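Local structure of putative branched chain amino acid ABC transporter, periplasmic amino acid-binding protein (Brucella ovis, 4XFK) at residues R344-H348 / S392-K396. The protein is probably the periplasmic binding component of an ABC-type amino-acid transport system, probably binding leucine, isoleucine, valine, threonine and alanine. The protein carries 1 engineered substitution. Sequence-based numbering, arbitrary orientation.
Sequences RSDDH and SCSMK. With NA (sodium ion), chain E.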
loop_
_atom_site.group_PDB
_atom_site.type_symbol
_atom_site.label_atom_id
_atom_site.label_comp_id
_atom_site.label_asym_id
_atom_site.label_seq_id
_atom_site.Cartn_x
_atom_site.Cartn_y
_atom_site.Cartn_z
ATOM N N ARG A 344 5.363 -10.897 10.057
ATOM C CA ARG A 344 5.323 -12.353 10.017
ATOM C C ARG A 344 6.614 -12.883 9.402
ATOM O O ARG A 344 7.015 -12.474 8.313
ATOM C CB ARG A 344 4.113 -12.834 9.237
ATOM C CG ARG A 344 4.000 -14.343 9.221
ATOM C CD ARG A 344 2.593 -14.766 8.841
ATOM N NE ARG A 344 2.250 -14.339 7.483
ATOM C CZ ARG A 344 1.019 -14.370 6.986
ATOM N NH1 ARG A 344 0.010 -14.779 7.743
ATOM N NH2 ARG A 344 0.794 -13.976 5.742
ATOM N N SER A 345 7.279 -13.800 10.092
ATOM C CA SER A 345 8.591 -14.239 9.638
ATOM C C SER A 345 8.528 -15.163 8.425
ATOM O O SER A 345 9.453 -15.175 7.617
ATOM C CB SER A 345 9.350 -14.919 10.771
ATOM O OG SER A 345 8.655 -16.067 11.200
ATOM N N ASP A 346 7.434 -15.911 8.283
ATOM C CA ASP A 346 7.335 -16.907 7.222
ATOM C C ASP A 346 7.502 -16.307 5.838
ATOM O O ASP A 346 8.142 -16.904 4.964
ATOM C CB ASP A 346 5.975 -17.605 7.257
ATOM C CG ASP A 346 5.649 -18.203 8.599
ATOM O OD1 ASP A 346 5.621 -17.453 9.602
ATOM O OD2 ASP A 346 5.399 -19.429 8.643
ATOM N N ASP A 347 6.897 -15.139 5.635
ATOM C CA ASP A 347 6.772 -14.569 4.301
ATOM C C ASP A 347 7.138 -13.092 4.265
ATOM O O ASP A 347 7.212 -12.501 3.197
ATOM C CB ASP A 347 5.354 -14.787 3.745
ATOM C CG ASP A 347 4.253 -14.197 4.631
ATOM O OD1 ASP A 347 4.517 -13.747 5.768
ATOM O OD2 ASP A 347 3.088 -14.207 4.174
ATOM N N HIS A 348 7.378 -12.510 5.435
ATOM C CA HIS A 348 7.619 -11.069 5.563
ATOM C C HIS A 348 6.448 -10.212 5.072
ATOM O O HIS A 348 6.631 -9.165 4.444
ATOM C CB HIS A 348 8.958 -10.644 4.941
ATOM C CG HIS A 348 10.142 -11.255 5.617
ATOM N ND1 HIS A 348 11.423 -11.147 5.123
ATOM C CD2 HIS A 348 10.238 -11.968 6.765
ATOM C CE1 HIS A 348 12.256 -11.780 5.931
ATOM N NE2 HIS A 348 11.562 -12.288 6.933
ATOM N N SER A 392 2.551 -20.900 -2.165
ATOM C CA SER A 392 3.746 -20.728 -2.984
ATOM C C SER A 392 4.922 -20.102 -2.237
ATOM O O SER A 392 5.990 -19.913 -2.817
ATOM C CB SER A 392 3.419 -19.858 -4.196
ATOM O OG SER A 392 2.994 -18.570 -3.784
ATOM N N CYS A 393 4.727 -19.769 -0.963
ATOM C CA CYS A 393 5.777 -19.143 -0.162
ATOM C C CYS A 393 6.822 -20.129 0.346
ATOM O O CYS A 393 6.496 -21.121 1.003
ATOM C CB CYS A 393 5.173 -18.388 1.028
ATOM S SG CYS A 393 6.359 -17.936 2.327
ATOM N N SER A 394 8.080 -19.832 0.042
ATOM C CA SER A 394 9.214 -20.518 0.636
ATOM C C SER A 394 10.250 -19.444 0.925
ATOM O O SER A 394 10.508 -18.589 0.083
ATOM C CB SER A 394 9.794 -21.529 -0.344
ATOM O OG SER A 394 10.362 -20.858 -1.458
ATOM N N MET A 395 10.838 -19.459 2.110
ATOM C CA MET A 395 11.872 -18.478 2.407
ATOM C C MET A 395 13.094 -19.174 2.971
ATOM O O MET A 395 12.989 -20.022 3.854
ATOM C CB MET A 395 11.372 -17.401 3.381
ATOM C CG MET A 395 12.358 -16.239 3.611
ATOM S SD MET A 395 11.813 -15.227 4.982
ATOM C CE MET A 395 10.428 -14.411 4.218
ATOM N N LYS A 396 14.254 -18.810 2.451
ATOM C CA LYS A 396 15.507 -19.303 2.987
ATOM C C LYS A 396 15.913 -18.497 4.218
ATOM O O LYS A 396 15.875 -17.259 4.211
ATOM C CB LYS A 396 16.591 -19.245 1.914
ATOM C CG LYS A 396 16.264 -20.093 0.698
ATOM C CD LYS A 396 17.326 -19.971 -0.384
ATOM C CE LYS A 396 16.904 -20.732 -1.633
ATOM N NZ LYS A 396 17.956 -20.716 -2.688
HETATM NA NA NA E . 7.690 -16.453 13.394
HETATM O O HOH W 1 6.230 -14.599 12.715
HETATM O O HOH W 2 6.268 -17.934 12.069
HETATM O O HOH W 3 9.223 -14.559 14.226
HETATM O O HOH W 4 6.651 -16.762 15.624
HETATM O O HOH W 5 9.232 -18.380 13.703
#
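The methyl CE of M395 sits squarely over one face of the H348 imidazole, 3.4 Å from CE to the ring centroid and only 5° off the ring normal, a CH-pi contact joined by a sulfur-aromatic one from SD. Two extended torsions carry the M395 chain toward the loop 344-348, and the bend at chi3 (-73°) then brings CE over the centre of the ring; the two side chains cross at about a right angle. The same thioether lies against backbone carbonyls, with SD 3.5 Å from S345 O. Two residues earlier, the sulfur SG of C393 rests 3.3 Å from D346 O and also touches CB of D347. Both ring nitrogens of H348 are hydrogen-bonded, NE2 to E330 OE2 and ND1 to H131 O, and F132 stacks with the ring. Within the loop, R344 grips D347 side-on in a salt bridge, NE to OD1 at 2.9 Å and NH2 to OD2, each oxygen met on its syn side. S345 OG binds a sodium ion at 2.4 Å, with five waters completing its shell, one of which also donates to OD1 of D346. The contact thus lays the C-terminal tail, beyond helix 382-385, across the hairpin loop joining antiparallel strands 339-343 and 350-360; C127 lies beside the tail's C393 and M395, and strand 131-133 meets the loop at H348.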